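PDB 6VXC: trans-4-hydroxy-L-proline dehydratase from Clostridioides difficile 70-100-2010, which catalyses the anaerobic, glycyl-radical dehydration of trans-4-hydroxy-L-proline to (S)-1-pyrroline-5-carboxylate. Local coordinates for residues 266-271 / 280-285; 469-474 / 568-573; 641-646 / 660-665. One frame throughout, in Å; residues are numbered along the deposited sequence.

Interaction 1: 266-271 / 280-285; sequences DVVPAH and IQMYWF
Val268 and Pro269 form a cis-proline turn at the close of helix 252-267 and press against Met282 and Phe285 of the following helix, 276-293. Val268 points at the helix: its CB sits 4.0 Å from Met282 CB, while its CG2 branch reaches back to Gln281, stopping 3.9 Å from Gln281 CG. Met282 starts out alongside the turn, with CG anti to its own backbone N (chi1 168°), then bends at both later torsions, so that its sulfur and methyl hook over the proline. SD thus lies 3.7 Å from Pro269 CB, and CE rests near two carbonyls, 3.5 Å from Pro269 O and 3.3 Å from His271 O. Further along the helix, the side chains of Pro269 and Phe285 cross at about a right angle, with Pro269 CD 3.6 Å from Phe285 CD2, oblique to the ring. The carbonyl of Val268 comes to the edge of that ring, its O 3.7 Å from Phe285 CE2. A turn before Phe285, Gln281 lays NE2 over the centre of the Phe285 ring, while NE2 itself is hydrogen-bonded to Val90 O. The turn is held from within by Val267 O, which accepts from both His271 N and His271 ND1. Helix 214-248 also lines the apolar cluster, through Met231 and Leu234. Two consecutive helices are thus joined by a short cis-proline loop that folds back onto the second helix.

Interaction 2: 469-474 / 568-573; sequences GYMNIP and RYIQGV
Gln571 grips Gly469 twice. Its backbone N donates to Gly469 O, and its side-chain OE1 accepts from Gly469 N at 3.0 Å in a fairly straight bond (158° at the hydrogen). The price is that OE1 also stands 3.0 Å from Gly469 O, two acceptors with nothing to share. A sharp bend at chi2 (95°) folds the glutamine back, and this carries NE2 over the centre of the Tyr470 ring, 3.5 Å above its plane, with the amide steeply tilted against the ring. Tyr470 CD1 also touches Gln571 CB at 3.5 Å and Val573 CG2 at 3.7 Å. On the opposite face of the sheet, Met471 CB meets Ile570 CG2 at 3.8 Å. The backbones are joined as a parallel pair by Met471 N to Gln571 O (2.8 Å) and Val573 N to Met471 O. A weak bond from Ile473 N to Val573 O ends the pairing as segment 469-474 turns into helix 473-481. Asn472 is the N-cap there: OD1 takes Lys475 N, and ND2 is hydrogen-bonded to Gly167 O and Phe671 O. Farther out, Tyr470 OH is hydrogen-bonded to Thr665, and Phe172 meets the tyrosine ring. By similarity, Cys454 is the radical cysteine, about 6 Å from the Tyr470 side chain. Strand 565-573 is the middle of three parallel strands, between 463-472 and 657-661, with helix 667-673 packed over Tyr470 and Val573.

Interaction 3: 641-646 / 660-665; sequences NAYYNE and VDMLPT
With CG anti to the backbone nitrogen (chi1 -175°), the Tyr643 ring swings off helix 630-647 toward Val660 and Met662. Met662 turns in to meet it: bends at chi2 (-83°) and chi3 fold the chain back, so that its sulfur passes beside the phenol. SD lies 4.0 Å from Tyr643 CE2 and 4.9 Å from the ring centroid, an oblique Met-aromatic contact. Val660 supplies the closest touch, its CG2 being 3.5 Å from Tyr643 CE2, and the same methyl reaches Tyr644 CA at 4.1 Å. At the ring edge stands Asp661 O, 4.1 Å from Tyr643 CE2. The pairing is helix-on-sheet packing within a beta-alpha-beta crossover: helix 630-647 is the last helix of the connection between parallel neighbours 565-573 and 657-661. The phenol hydroxyl continues past the contact to donate to Ile570 O on the first of those strands, which fixes the far end of the ring. Asp661 sets out from the backbone away from the helix, and its side chain approaches to about 4 Å from that of Glu456, the proton acceptor by similarity.

Interactions 2 and 3 share the three-stranded parallel sheet, their centres about 6 Å apart, and are tied directly by two bridging hydrogen bonds, one made by a tyrosine hydroxyl of each contact. Asp661 of interaction 3 packs against Gln571 of interaction 2, with OD1 3.2 Å from Gln571 CA. The side chains of these two residues lie about 4 and 6 Å from that of Glu456, consistent with both contacts bordering the active site inferred by similarity. A glycerol, probably from the crystallisation liquor, lies about 4 Å from the Tyr470 side chain. Interaction 1 is remote, its centre 38 to 39 Å from the other two, across the chain's centre in a helical region away from the catalytic residues.

Interaction 1: 266-271 / 280-285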
loop_
_atom_site.group_PDB
_atom_site.type_symbol
_atom_site.label_atom_id
_atom_site.label_comp_id
_atom_site.label_asym_id
_atom_site.label_seq_id
_atom_site.Cartn_x
_atom_site.Cartn_y
_atom_site.Cartn_z
ATOM N N ASP A 266 -12.031 8.420 28.590
ATOM C CA ASP A 266 -12.559 7.609 29.685
ATOM C C ASP A 266 -13.264 6.375 29.158
ATOM O O ASP A 266 -13.373 5.368 29.866
ATOM C CB ASP A 266 -13.563 8.398 30.532
ATOM C CG ASP A 266 -12.916 9.432 31.420
ATOM O OD1 ASP A 266 -11.696 9.354 31.660
ATOM O OD2 ASP A 266 -13.650 10.333 31.889
ATOM N N VAL A 267 -13.773 6.440 27.927
ATOM C CA VAL A 267 -14.516 5.321 27.364
ATOM C C VAL A 267 -13.588 4.451 26.527
ATOM O O VAL A 267 -13.463 3.252 26.779
ATOM C CB VAL A 267 -15.710 5.803 26.527
ATOM C CG1 VAL A 267 -16.470 4.611 25.961
ATOM C CG2 VAL A 267 -16.626 6.706 27.353
ATOM N N VAL A 268 -12.949 5.044 25.522
ATOM C CA VAL A 268 -12.133 4.287 24.581
ATOM C C VAL A 268 -10.653 4.554 24.818
ATOM O O VAL A 268 -10.265 5.661 25.171
ATOM C CB VAL A 268 -12.548 4.619 23.122
ATOM C CG1 VAL A 268 -14.024 4.317 22.914
ATOM C CG2 VAL A 268 -12.214 6.085 22.757
ATOM N N PRO A 269 -9.804 3.549 24.573
ATOM C CA PRO A 269 -10.141 2.233 24.006
ATOM C C PRO A 269 -10.535 1.128 24.983
ATOM O O PRO A 269 -10.787 0.011 24.539
ATOM C CB PRO A 269 -8.855 1.843 23.269
ATOM C CG PRO A 269 -7.760 2.658 23.863
ATOM C CD PRO A 269 -8.351 3.740 24.727
ATOM N N ALA A 270 -10.629 1.442 26.276
ATOM C CA ALA A 270 -10.930 0.415 27.273
ATOM C C ALA A 270 -12.297 -0.210 27.036
ATOM O O ALA A 270 -12.460 -1.426 27.180
ATOM C CB ALA A 270 -10.841 1.000 28.683
ATOM N N HIS A 271 -13.287 0.605 26.667
ATOM C CA HIS A 271 -14.655 0.154 26.446
ATOM C C HIS A 271 -15.065 0.391 24.996
ATOM O O HIS A 271 -14.467 1.202 24.291
ATOM C CB HIS A 271 -15.640 0.883 27.363
ATOM C CG HIS A 271 -15.271 0.828 28.809
ATOM N ND1 HIS A 271 -14.543 1.818 29.428
ATOM C CD2 HIS A 271 -15.499 -0.114 29.750
ATOM C CE1 HIS A 271 -14.366 1.505 30.699
ATOM N NE2 HIS A 271 -14.932 0.334 30.920
ATOM N N ILE A 280 -14.616 7.254 16.231
ATOM C CA ILE A 280 -13.457 7.754 15.500
ATOM C C ILE A 280 -12.217 7.739 16.383
ATOM O O ILE A 280 -11.128 7.358 15.937
ATOM C CB ILE A 280 -13.745 9.154 14.920
ATOM C CG1 ILE A 280 -14.797 9.068 13.799
ATOM C CG2 ILE A 280 -12.447 9.829 14.473
ATOM C CD1 ILE A 280 -15.263 10.408 13.307
ATOM N N GLN A 281 -12.355 8.156 17.644
ATOM C CA GLN A 281 -11.205 8.148 18.541
ATOM C C GLN A 281 -10.732 6.726 18.826
ATOM O O GLN A 281 -9.525 6.481 18.904
ATOM C CB GLN A 281 -11.545 8.881 19.844
ATOM C CG GLN A 281 -10.395 8.946 20.871
ATOM C CD GLN A 281 -9.210 9.796 20.406
ATOM O OE1 GLN A 281 -9.283 11.015 20.413
ATOM N NE2 GLN A 281 -8.105 9.149 20.030
ATOM N N MET A 282 -11.660 5.778 18.966
ATOM C CA MET A 282 -11.267 4.375 19.124
ATOM C C MET A 282 -10.458 3.904 17.914
ATOM O O MET A 282 -9.379 3.320 18.065
ATOM C CB MET A 282 -12.504 3.488 19.336
ATOM C CG MET A 282 -12.267 1.966 19.222
ATOM S SD MET A 282 -11.279 1.251 20.578
ATOM C CE MET A 282 -12.591 0.687 21.645
ATOM N N TYR A 283 -10.950 4.166 16.700
ATOM C CA TYR A 283 -10.183 3.764 15.531
ATOM C C TYR A 283 -8.787 4.368 15.569
ATOM O O TYR A 283 -7.797 3.669 15.323
ATOM C CB TYR A 283 -10.866 4.144 14.209
ATOM C CG TYR A 283 -9.831 3.928 13.129
ATOM C CD1 TYR A 283 -9.553 2.650 12.663
ATOM C CD2 TYR A 283 -9.012 4.966 12.713
ATOM C CE1 TYR A 283 -8.553 2.432 11.751
ATOM C CE2 TYR A 283 -7.996 4.749 11.802
ATOM C CZ TYR A 283 -7.771 3.479 11.338
ATOM O OH TYR A 283 -6.774 3.262 10.441
ATOM N N TRP A 284 -8.684 5.671 15.873
ATOM C CA TRP A 284 -7.385 6.329 15.775
ATOM C C TRP A 284 -6.402 5.810 16.820
ATOM O O TRP A 284 -5.203 5.701 16.542
ATOM C CB TRP A 284 -7.520 7.854 15.872
ATOM C CG TRP A 284 -6.195 8.475 15.541
ATOM C CD1 TRP A 284 -5.382 9.180 16.376
ATOM C CD2 TRP A 284 -5.494 8.372 14.290
ATOM N NE1 TRP A 284 -4.232 9.540 15.724
ATOM C CE2 TRP A 284 -4.275 9.063 14.438
ATOM C CE3 TRP A 284 -5.789 7.781 13.058
ATOM C CZ2 TRP A 284 -3.343 9.163 13.409
ATOM C CZ3 TRP A 284 -4.862 7.888 12.026
ATOM C CH2 TRP A 284 -3.652 8.574 12.214
ATOM N N PHE A 285 -6.880 5.508 18.035
ATOM C CA PHE A 285 -6.011 4.900 19.042
ATOM C C PHE A 285 -5.489 3.548 18.568
ATOM O O PHE A 285 -4.301 3.233 18.722
ATOM C CB PHE A 285 -6.764 4.745 20.368
ATOM C CG PHE A 285 -6.764 5.984 21.235
ATOM C CD1 PHE A 285 -5.710 6.894 21.188
ATOM C CD2 PHE A 285 -7.810 6.218 22.126
ATOM C CE1 PHE A 285 -5.708 8.034 21.997
ATOM C CE2 PHE A 285 -7.817 7.358 22.947
ATOM C CZ PHE A 285 -6.765 8.265 22.886
#

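Interaction 2: 469-474 / 568-573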
loop_
_atom_site.group_PDB
_atom_site.type_symbol
_atom_site.label_atom_id
_atom_site.label_comp_id
_atom_site.label_asym_id
_atom_site.label_seq_id
_atom_site.Cartn_x
_atom_site.Cartn_y
_atom_site.Cartn_z
ATOM N N GLY A 469 6.873 -8.478 -2.618
ATOM C CA GLY A 469 7.778 -7.709 -3.448
ATOM C C GLY A 469 7.352 -7.731 -4.906
ATOM O O GLY A 469 6.608 -8.597 -5.350
ATOM N N TYR A 470 7.867 -6.756 -5.667
ATOM C CA TYR A 470 7.602 -6.629 -7.104
ATOM C C TYR A 470 8.501 -7.577 -7.905
ATOM O O TYR A 470 9.619 -7.886 -7.500
ATOM C CB TYR A 470 7.838 -5.184 -7.571
ATOM C CG TYR A 470 7.017 -4.188 -6.799
ATOM C CD1 TYR A 470 5.685 -3.962 -7.114
ATOM C CD2 TYR A 470 7.562 -3.516 -5.723
ATOM C CE1 TYR A 470 4.918 -3.061 -6.370
ATOM C CE2 TYR A 470 6.813 -2.625 -4.970
ATOM C CZ TYR A 470 5.490 -2.394 -5.298
ATOM O OH TYR A 470 4.749 -1.509 -4.550
ATOM N N MET A 471 7.994 -8.029 -9.052
ATOM C CA MET A 471 8.700 -8.943 -9.942
ATOM C C MET A 471 8.880 -8.255 -11.290
ATOM O O MET A 471 7.898 -7.834 -11.908
ATOM C CB MET A 471 7.924 -10.254 -10.105
ATOM C CG MET A 471 8.642 -11.334 -10.927
ATOM S SD MET A 471 10.181 -11.896 -10.206
ATOM C CE MET A 471 9.653 -12.450 -8.585
ATOM N N ASN A 472 10.125 -8.185 -11.760
ATOM C CA ASN A 472 10.502 -7.422 -12.951
ATOM C C ASN A 472 10.279 -8.314 -14.178
ATOM O O ASN A 472 11.194 -8.939 -14.706
ATOM C CB ASN A 472 11.960 -6.957 -12.821
ATOM C CG ASN A 472 12.363 -5.907 -13.866
ATOM O OD1 ASN A 472 11.696 -5.735 -14.896
ATOM N ND2 ASN A 472 13.491 -5.227 -13.616
ATOM N N ILE A 473 9.019 -8.404 -14.625
ATOM C CA ILE A 473 8.699 -9.318 -15.725
ATOM C C ILE A 473 9.457 -8.954 -16.993
ATOM O O ILE A 473 9.966 -9.859 -17.666
ATOM C CB ILE A 473 7.181 -9.400 -15.927
ATOM C CG1 ILE A 473 6.519 -9.814 -14.619
ATOM C CG2 ILE A 473 6.848 -10.389 -17.017
ATOM C CD1 ILE A 473 5.029 -9.746 -14.674
ATOM N N PRO A 474 9.558 -7.684 -17.390
ATOM C CA PRO A 474 10.343 -7.355 -18.594
ATOM C C PRO A 474 11.800 -7.799 -18.505
ATOM O O PRO A 474 12.365 -8.253 -19.503
ATOM C CB PRO A 474 10.212 -5.824 -18.681
ATOM C CG PRO A 474 8.903 -5.510 -17.967
ATOM C CD PRO A 474 8.867 -6.507 -16.831
ATOM N N ARG A 568 -0.611 -14.669 0.216
ATOM C CA ARG A 568 0.616 -13.936 -0.053
ATOM C C ARG A 568 0.670 -13.626 -1.541
ATOM O O ARG A 568 0.220 -14.427 -2.365
ATOM C CB ARG A 568 1.868 -14.742 0.349
ATOM C CG ARG A 568 2.415 -14.382 1.727
ATOM C CD ARG A 568 3.538 -15.296 2.206
ATOM N NE ARG A 568 4.573 -14.526 2.888
ATOM C CZ ARG A 568 4.405 -13.938 4.070
ATOM N NH1 ARG A 568 3.239 -14.018 4.694
ATOM N NH2 ARG A 568 5.400 -13.270 4.624
ATOM N N TYR A 569 1.249 -12.475 -1.879
ATOM C CA TYR A 569 1.261 -11.977 -3.241
ATOM C C TYR A 569 2.684 -11.667 -3.695
ATOM O O TYR A 569 3.538 -11.260 -2.905
ATOM C CB TYR A 569 0.380 -10.705 -3.372
ATOM C CG TYR A 569 -1.104 -10.983 -3.244
ATOM C CD1 TYR A 569 -1.727 -11.069 -1.998
ATOM C CD2 TYR A 569 -1.878 -11.218 -4.374
ATOM C CE1 TYR A 569 -3.093 -11.340 -1.893
ATOM C CE2 TYR A 569 -3.219 -11.487 -4.273
ATOM C CZ TYR A 569 -3.821 -11.550 -3.040
ATOM O OH TYR A 569 -5.163 -11.827 -2.966
ATOM N N ILE A 570 2.921 -11.861 -4.984
ATOM C CA ILE A 570 4.055 -11.279 -5.697
ATOM C C ILE A 570 3.481 -10.333 -6.747
ATOM O O ILE A 570 2.576 -10.712 -7.491
ATOM C CB ILE A 570 4.955 -12.359 -6.329
ATOM C CG1 ILE A 570 5.508 -13.311 -5.255
ATOM C CG2 ILE A 570 6.098 -11.718 -7.126
ATOM C CD1 ILE A 570 6.260 -14.470 -5.828
ATOM N N GLN A 571 3.953 -9.092 -6.755
ATOM C CA GLN A 571 3.359 -8.039 -7.570
ATOM C C GLN A 571 4.004 -7.977 -8.956
ATOM O O GLN A 571 5.181 -7.637 -9.086
ATOM C CB GLN A 571 3.473 -6.698 -6.847
ATOM C CG GLN A 571 2.966 -6.654 -5.375
ATOM C CD GLN A 571 4.026 -6.850 -4.298
ATOM O OE1 GLN A 571 4.154 -7.933 -3.731
ATOM N NE2 GLN A 571 4.806 -5.817 -4.036
ATOM N N GLY A 572 3.217 -8.249 -9.995
ATOM C CA GLY A 572 3.758 -8.253 -11.354
ATOM C C GLY A 572 3.874 -6.841 -11.910
ATOM O O GLY A 572 2.911 -6.074 -11.891
ATOM N N VAL A 573 5.061 -6.493 -12.406
ATOM C CA VAL A 573 5.309 -5.165 -12.947
ATOM C C VAL A 573 5.669 -5.290 -14.421
ATOM O O VAL A 573 6.465 -6.154 -14.810
ATOM C CB VAL A 573 6.428 -4.421 -12.188
ATOM C CG1 VAL A 573 6.682 -3.052 -12.822
ATOM C CG2 VAL A 573 6.068 -4.253 -10.738
#

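Interaction 3: 641-646 / 660-665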
loop_
_atom_site.group_PDB
_atom_site.type_symbol
_atom_site.label_atom_id
_atom_site.label_comp_id
_atom_site.label_asym_id
_atom_site.label_seq_id
_atom_site.Cartn_x
_atom_site.Cartn_y
_atom_site.Cartn_z
ATOM N N ASN A 641 -1.436 -15.220 -18.092
ATOM C CA ASN A 641 -1.747 -16.583 -17.668
ATOM C C ASN A 641 -0.505 -17.321 -17.188
ATOM O O ASN A 641 -0.566 -18.071 -16.211
ATOM C CB ASN A 641 -2.410 -17.347 -18.813
ATOM C CG ASN A 641 -3.793 -16.822 -19.115
ATOM O OD1 ASN A 641 -4.424 -16.222 -18.256
ATOM N ND2 ASN A 641 -4.267 -17.030 -20.340
ATOM N N ALA A 642 0.628 -17.124 -17.862
ATOM C CA ALA A 642 1.853 -17.779 -17.422
ATOM C C ALA A 642 2.238 -17.313 -16.031
ATOM O O ALA A 642 2.633 -18.125 -15.184
ATOM C CB ALA A 642 2.990 -17.506 -18.407
ATOM N N TYR A 643 2.126 -16.004 -15.782
ATOM C CA TYR A 643 2.432 -15.448 -14.466
ATOM C C TYR A 643 1.469 -15.967 -13.410
ATOM O O TYR A 643 1.885 -16.454 -12.350
ATOM C CB TYR A 643 2.391 -13.918 -14.541
ATOM C CG TYR A 643 2.805 -13.217 -13.276
ATOM C CD1 TYR A 643 4.087 -13.364 -12.767
ATOM C CD2 TYR A 643 1.932 -12.362 -12.611
ATOM C CE1 TYR A 643 4.488 -12.697 -11.622
ATOM C CE2 TYR A 643 2.324 -11.696 -11.457
ATOM C CZ TYR A 643 3.603 -11.867 -10.967
ATOM O OH TYR A 643 4.026 -11.217 -9.827
ATOM N N TYR A 644 0.173 -15.882 -13.694
ATOM C CA TYR A 644 -0.837 -16.439 -12.805
ATOM C C TYR A 644 -0.558 -17.910 -12.510
ATOM O O TYR A 644 -0.590 -18.338 -11.354
ATOM C CB TYR A 644 -2.215 -16.285 -13.441
ATOM C CG TYR A 644 -3.311 -17.091 -12.796
ATOM C CD1 TYR A 644 -3.986 -16.604 -11.689
ATOM C CD2 TYR A 644 -3.680 -18.334 -13.302
ATOM C CE1 TYR A 644 -4.984 -17.328 -11.086
ATOM C CE2 TYR A 644 -4.688 -19.080 -12.695
ATOM C CZ TYR A 644 -5.337 -18.558 -11.584
ATOM O OH TYR A 644 -6.328 -19.250 -10.952
ATOM N N ASN A 645 -0.269 -18.695 -13.554
ATOM C CA ASN A 645 -0.079 -20.133 -13.385
ATOM C C ASN A 645 1.188 -20.457 -12.609
ATOM O O ASN A 645 1.202 -21.413 -11.828
ATOM C CB ASN A 645 -0.027 -20.827 -14.750
ATOM C CG ASN A 645 -1.401 -20.994 -15.391
ATOM O OD1 ASN A 645 -2.398 -21.177 -14.712
ATOM N ND2 ASN A 645 -1.441 -20.939 -16.711
ATOM N N GLU A 646 2.243 -19.670 -12.790
ATOM C CA GLU A 646 3.506 -19.954 -12.122
ATOM C C GLU A 646 3.440 -19.676 -10.625
ATOM O O GLU A 646 4.098 -20.373 -9.838
ATOM C CB GLU A 646 4.613 -19.133 -12.768
ATOM C CG GLU A 646 5.995 -19.459 -12.275
ATOM C CD GLU A 646 6.346 -20.899 -12.523
ATOM O OE1 GLU A 646 6.187 -21.365 -13.677
ATOM O OE2 GLU A 646 6.777 -21.556 -11.558
ATOM N N VAL A 660 -1.763 -13.603 -7.139
ATOM C CA VAL A 660 -1.102 -12.684 -8.049
ATOM C C VAL A 660 -1.849 -11.354 -8.041
ATOM O O VAL A 660 -3.076 -11.333 -7.915
ATOM C CB VAL A 660 -1.056 -13.365 -9.437
ATOM C CG1 VAL A 660 -1.576 -12.523 -10.529
ATOM C CG2 VAL A 660 0.346 -13.993 -9.702
ATOM N N ASP A 661 -1.102 -10.245 -8.105
ATOM C CA ASP A 661 -1.663 -8.919 -8.363
ATOM C C ASP A 661 -0.690 -8.129 -9.244
ATOM O O ASP A 661 0.437 -8.565 -9.500
ATOM C CB ASP A 661 -2.016 -8.169 -7.047
ATOM C CG ASP A 661 -0.832 -7.989 -6.103
ATOM O OD1 ASP A 661 0.312 -8.090 -6.573
ATOM O OD2 ASP A 661 -1.043 -7.723 -4.875
ATOM N N MET A 662 -1.136 -6.960 -9.721
ATOM C CA MET A 662 -0.409 -6.197 -10.737
ATOM C C MET A 662 -0.428 -4.715 -10.369
ATOM O O MET A 662 -1.395 -4.010 -10.687
ATOM C CB MET A 662 -1.029 -6.423 -12.109
ATOM C CG MET A 662 -1.362 -7.888 -12.357
ATOM S SD MET A 662 0.088 -8.781 -12.916
ATOM C CE MET A 662 0.165 -8.125 -14.575
ATOM N N LEU A 663 0.638 -4.248 -9.726
ATOM C CA LEU A 663 0.797 -2.837 -9.394
ATOM C C LEU A 663 2.283 -2.534 -9.240
ATOM O O LEU A 663 3.080 -3.443 -8.994
ATOM C CB LEU A 663 0.019 -2.460 -8.118
ATOM C CG LEU A 663 0.167 -3.024 -6.690
ATOM C CD1 LEU A 663 0.056 -4.526 -6.669
ATOM C CD2 LEU A 663 1.393 -2.547 -5.949
ATOM N N PRO A 664 2.695 -1.270 -9.434
ATOM C CA PRO A 664 4.130 -0.945 -9.409
ATOM C C PRO A 664 4.574 -0.001 -8.290
ATOM O O PRO A 664 5.770 0.061 -7.994
ATOM C CB PRO A 664 4.322 -0.260 -10.765
ATOM C CG PRO A 664 3.018 0.569 -10.883
ATOM C CD PRO A 664 1.930 -0.252 -10.183
ATOM N N THR A 665 3.655 0.770 -7.701
ATOM C CA THR A 665 4.008 1.959 -6.918
ATOM C C THR A 665 5.060 2.774 -7.682
ATOM O O THR A 665 4.756 3.280 -8.762
ATOM C CB THR A 665 4.458 1.580 -5.497
ATOM O OG1 THR A 665 3.492 0.694 -4.911
ATOM C CG2 THR A 665 4.583 2.828 -4.625
#